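Ebony (Drosophila melanogaster, PDB 6DYM) is a nonribosomal peptide synthetase whose C-terminal, atypical condensation domain, the part described here, probably forms the peptide bond that joins an amino acid to an amine. Local coordinates at residues 19-22 and 23-27; 142-145 and 146-150. All coordinates share one frame; numbering follows the deposited sequence.

Interaction 1: 19-22 and 23-27; sequences DIIV and ASFYN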
loop_
_atom_site.group_PDB
_atom_site.type_symbol
_atom_site.label_atom_id
_atom_site.label_comp_id
_atom_site.label_asym_id
_atom_site.label_seq_id
_atom_site.Cartn_x
_atom_site.Cartn_y
_atom_site.Cartn_z
ATOM N N ASP A 19 13.376 -3.068 5.122
ATOM C CA ASP A 19 13.177 -4.053 6.180
ATOM C C ASP A 19 11.723 -4.104 6.629
ATOM O O ASP A 19 11.164 -5.190 6.822
ATOM C CB ASP A 19 14.090 -3.736 7.365
ATOM C CG ASP A 19 15.558 -3.891 7.026
ATOM O OD1 ASP A 19 15.860 -4.587 6.032
ATOM O OD2 ASP A 19 16.405 -3.316 7.747
ATOM N N ILE A 20 11.093 -2.941 6.802
ATOM C CA ILE A 20 9.704 -2.917 7.248
ATOM C C ILE A 20 8.787 -3.522 6.191
ATOM O O ILE A 20 7.910 -4.334 6.506
ATOM C CB ILE A 20 9.284 -1.482 7.619
ATOM C CG1 ILE A 20 9.882 -1.101 8.973
ATOM C CG2 ILE A 20 7.757 -1.351 7.654
ATOM C CD1 ILE A 20 9.406 0.225 9.502
ATOM N N ILE A 21 8.982 -3.151 4.923
ATOM C CA ILE A 21 8.100 -3.636 3.865
ATOM C C ILE A 21 8.288 -5.133 3.648
ATOM O O ILE A 21 7.311 -5.880 3.510
ATOM C CB ILE A 21 8.332 -2.840 2.568
ATOM C CG1 ILE A 21 7.827 -1.401 2.721
ATOM C CG2 ILE A 21 7.661 -3.529 1.389
ATOM C CD1 ILE A 21 6.337 -1.297 3.012
ATOM N N VAL A 22 9.540 -5.596 3.613
ATOM C CA VAL A 22 9.800 -7.019 3.398
ATOM C C VAL A 22 9.172 -7.845 4.513
ATOM O O VAL A 22 8.493 -8.848 4.262
ATOM C CB VAL A 22 11.315 -7.278 3.287
ATOM C CG1 VAL A 22 11.618 -8.768 3.410
ATOM C CG2 VAL A 22 11.850 -6.732 1.976
ATOM N N ALA A 23 9.377 -7.427 5.764
ATOM C CA ALA A 23 8.786 -8.148 6.887
ATOM C C ALA A 23 7.264 -8.081 6.849
ATOM O O ALA A 23 6.587 -9.075 7.136
ATOM C CB ALA A 23 9.311 -7.585 8.207
ATOM N N SER A 24 6.709 -6.921 6.489
ATOM C CA SER A 24 5.262 -6.748 6.541
ATOM C C SER A 24 4.553 -7.519 5.436
ATOM O O SER A 24 3.405 -7.941 5.620
ATOM C CB SER A 24 4.908 -5.262 6.468
ATOM O OG SER A 24 3.594 -5.067 5.980
ATOM N N PHE A 25 5.203 -7.718 4.289
ATOM C CA PHE A 25 4.551 -8.371 3.159
ATOM C C PHE A 25 4.939 -9.838 3.016
ATOM O O PHE A 25 4.056 -10.696 2.937
ATOM C CB PHE A 25 4.854 -7.630 1.845
ATOM C CG PHE A 25 4.298 -6.230 1.784
ATOM C CD1 PHE A 25 3.434 -5.755 2.761
ATOM C CD2 PHE A 25 4.633 -5.389 0.733
ATOM C CE1 PHE A 25 2.928 -4.463 2.702
ATOM C CE2 PHE A 25 4.127 -4.096 0.666
ATOM C CZ PHE A 25 3.274 -3.635 1.653
ATOM N N TYR A 26 6.239 -10.139 2.992
ATOM C CA TYR A 26 6.710 -11.476 2.641
ATOM C C TYR A 26 6.061 -12.536 3.521
ATOM O O TYR A 26 6.132 -12.457 4.752
ATOM C CB TYR A 26 8.230 -11.553 2.765
ATOM C CG TYR A 26 8.770 -12.950 2.586
ATOM C CD1 TYR A 26 8.915 -13.499 1.319
ATOM C CD2 TYR A 26 9.129 -13.724 3.683
ATOM C CE1 TYR A 26 9.406 -14.781 1.148
ATOM C CE2 TYR A 26 9.617 -15.005 3.524
ATOM C CZ TYR A 26 9.756 -15.528 2.255
ATOM O OH TYR A 26 10.245 -16.805 2.096
ATOM N N ASN A 27 5.427 -13.521 2.872
ATOM C CA ASN A 27 4.639 -14.579 3.502
ATOM C C ASN A 27 3.335 -14.033 4.080
ATOM O O ASN A 27 2.299 -14.702 4.017
ATOM C CB ASN A 27 5.442 -15.292 4.594
ATOM C CG ASN A 27 6.297 -16.419 4.051
ATOM O OD1 ASN A 27 6.100 -16.888 2.928
ATOM N ND2 ASN A 27 7.262 -16.856 4.848
#
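Ile21 and Phe25, one helical turn apart, lie side by side and point the same way, a compact example of i to i+4 packing at the end of a helix. The methyl CG2 of Ile21 does most of the touching, meeting Phe25 CD2 at 3.6 Å, while the other branch reaches further along the ring and leaves Ile21 CD1 4.1 Å from Phe25 CZ. Phe25 can run alongside because its CG stands anti to its own carbonyl carbon (chi1 -65°), beside the backbone N. The same pair is tied through the main chain, Phe25 N donating to Ile21 O at 2.9 Å.

Elsewhere the contact is slacker. Val22 CG1 comes no nearer than 4.4 Å to Tyr26 CB, and the phenol ring leads away from it. What binds this pair is backbone: Tyr26 N reaches Val22 O at 2.9 Å, although Tyr26 is already the first residue to leave helical angles. Asp19, on the exposed side, joins in through its carbonyl, which accepts from Ala23 N, while its carboxylate turns back to Gln15.

The tight side of helix 14-25 faces the sheet. Ile20 and Ile21 rest on Thr75 of strand 71-80, Ile21 and Phe25 share Met124 of strand 119-127, and helix 41-58 packs alongside through Leu48 against Ile21 and Arg41 against Val22 and Tyr26.

Interaction 2: 142-145 and 146-150; sequences FMEH and EVLRV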
loop_
_atom_site.group_PDB
_atom_site.type_symbol
_atom_site.label_atom_id
_atom_site.label_comp_id
_atom_site.label_asym_id
_atom_site.label_seq_id
_atom_site.Cartn_x
_atom_site.Cartn_y
_atom_site.Cartn_z
ATOM N N PHE A 142 -2.294 6.052 13.323
ATOM C CA PHE A 142 -1.473 7.249 13.166
ATOM C C PHE A 142 -1.145 7.506 11.699
ATOM O O PHE A 142 -1.251 8.639 11.216
ATOM C CB PHE A 142 -0.193 7.099 13.993
ATOM C CG PHE A 142 0.683 8.319 13.999
ATOM C CD1 PHE A 142 0.444 9.359 14.884
ATOM C CD2 PHE A 142 1.761 8.419 13.134
ATOM C CE1 PHE A 142 1.257 10.482 14.895
ATOM C CE2 PHE A 142 2.579 9.538 13.140
ATOM C CZ PHE A 142 2.329 10.569 14.020
ATOM N N MET A 143 -0.732 6.468 10.973
ATOM C CA MET A 143 -0.418 6.644 9.558
ATOM C C MET A 143 -1.665 6.981 8.752
ATOM O O MET A 143 -1.608 7.778 7.810
ATOM C CB MET A 143 0.228 5.384 8.999
ATOM C CG MET A 143 1.518 5.011 9.681
ATOM S SD MET A 143 2.433 3.825 8.706
ATOM C CE MET A 143 1.612 2.300 9.136
ATOM N N GLU A 144 -2.795 6.366 9.090
ATOM C CA GLU A 144 -4.039 6.694 8.407
ATOM C C GLU A 144 -4.386 8.165 8.592
ATOM O O GLU A 144 -4.828 8.840 7.652
ATOM C CB GLU A 144 -5.147 5.797 8.951
ATOM C CG GLU A 144 -6.519 6.072 8.409
ATOM C CD GLU A 144 -6.548 6.207 6.897
ATOM O OE1 GLU A 144 -7.181 7.180 6.421
ATOM O OE2 GLU A 144 -5.949 5.360 6.215
ATOM N N HIS A 145 -4.197 8.675 9.810
ATOM C CA HIS A 145 -4.449 10.080 10.101
ATOM C C HIS A 145 -3.472 10.984 9.362
ATOM O O HIS A 145 -3.856 12.056 8.887
ATOM C CB HIS A 145 -4.367 10.308 11.620
ATOM C CG HIS A 145 -4.517 11.736 12.054
ATOM N ND1 HIS A 145 -3.456 12.616 12.104
ATOM C CD2 HIS A 145 -5.595 12.420 12.511
ATOM C CE1 HIS A 145 -3.879 13.788 12.545
ATOM N NE2 HIS A 145 -5.171 13.696 12.801
ATOM N N GLU A 146 -2.207 10.574 9.249
ATOM C CA GLU A 146 -1.216 11.431 8.607
ATOM C C GLU A 146 -1.317 11.408 7.086
ATOM O O GLU A 146 -1.002 12.412 6.438
ATOM C CB GLU A 146 0.193 11.033 9.043
ATOM C CG GLU A 146 0.526 11.464 10.466
ATOM C CD GLU A 146 0.333 12.957 10.675
ATOM O OE1 GLU A 146 1.015 13.746 9.982
ATOM O OE2 GLU A 146 -0.505 13.339 11.524
ATOM N N VAL A 147 -1.733 10.289 6.492
ATOM C CA VAL A 147 -1.950 10.279 5.047
ATOM C C VAL A 147 -3.031 11.288 4.675
ATOM O O VAL A 147 -2.895 12.040 3.700
ATOM C CB VAL A 147 -2.293 8.858 4.562
ATOM C CG1 VAL A 147 -2.757 8.890 3.113
ATOM C CG2 VAL A 147 -1.081 7.951 4.697
ATOM N N LEU A 148 -4.106 11.342 5.465
ATOM C CA LEU A 148 -5.140 12.352 5.255
ATOM C C LEU A 148 -4.551 13.757 5.312
ATOM O O LEU A 148 -4.864 14.602 4.466
ATOM C CB LEU A 148 -6.252 12.185 6.297
ATOM C CG LEU A 148 -7.140 10.939 6.158
ATOM C CD1 LEU A 148 -7.925 10.619 7.434
ATOM C CD2 LEU A 148 -8.080 11.062 4.963
ATOM N N ARG A 149 -3.680 14.015 6.291
ATOM C CA ARG A 149 -3.084 15.340 6.439
ATOM C C ARG A 149 -2.226 15.705 5.235
ATOM O O ARG A 149 -2.258 16.849 4.764
ATOM C CB ARG A 149 -2.247 15.395 7.718
ATOM C CG ARG A 149 -2.029 16.792 8.265
ATOM C CD ARG A 149 -0.848 16.832 9.224
ATOM N NE ARG A 149 0.393 16.434 8.566
ATOM C CZ ARG A 149 1.127 17.244 7.813
ATOM N NH1 ARG A 149 0.743 18.500 7.624
ATOM N NH2 ARG A 149 2.243 16.799 7.248
ATOM N N VAL A 150 -1.431 14.755 4.739
ATOM C CA VAL A 150 -0.606 15.021 3.565
ATOM C C VAL A 150 -1.490 15.349 2.368
ATOM O O VAL A 150 -1.213 16.286 1.610
ATOM C CB VAL A 150 0.322 13.824 3.289
ATOM C CG1 VAL A 150 1.017 13.965 1.929
ATOM C CG2 VAL A 150 1.341 13.679 4.415
#
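Phe142 O accepts the N-H of Glu146 at 2.9 Å and Met143 O that of Val147 at 2.8 Å, a regular alpha-helical pattern that lengthens just after, Leu148 N to Glu144 O being long and weak. Over this backbone, Glu146 organises three side chains at once. Its CG sits above one face of the Phe142 ring, offset toward the rim and 4.2 Å from the centroid, a CH-pi contact made by the aliphatic part of an acidic side chain. A bend at chi2 (-55°) then carries the carboxylate onward, and its two oxygens are divided between two nitrogens. Glu146 OE2 lies in the plane of the His145 ring, at its edge, and takes a hydrogen bond from His145 ND1 at 3.1 Å on its anti side. Glu146 OE1 is met on the syn side by Arg149 NE, a salt bridge of 3.1 Å, both donors standing some 30° out of the carboxylate plane. Gripped at both oxygens, the carboxylate is restrained from turning; Arg149 in turn reaches a second acid, Glu153, through NH1. An alanine here has no carboxylate or CG, and would probably leave His145 ND1 and Arg149 NE without their common acceptor and the Phe142 face without its methylene cover.

Round the helix, Glu144 OE1 passes Leu148 CD1 at 3.7 Å and is hydrogen-bonded to Tyr177. Such a division, with the polar groups of His145, Glu146 and Arg149 at exposed or partly exposed positions and Met143 and Val147 buried on Met125 of the sheet, marks an amphipathic helix, here the crossover of the beta-alpha-beta unit formed by strand 119-127, helix 133-153 and strand 158-163.

In the fold
Interactions 1 and 2 are both local side-chain contacts within one helix, and both helices pack on the same sheet. Their centres lie 21 Å apart and their nearest atoms about 7 Å, without touching. Strand 119-127 connects them: interaction 1 packs on Met124 and interaction 2 on the adjacent Met125, consistent with helices on opposite faces of the sheet. The mixed seven-stranded sheet, with strand order 1-2-3-4-5-7-6, resembles that of GNAT acyltransferases. A bound calcium ion is about 10 Å from the side chain of Phe142, so the Phe142 side chain does not contact it.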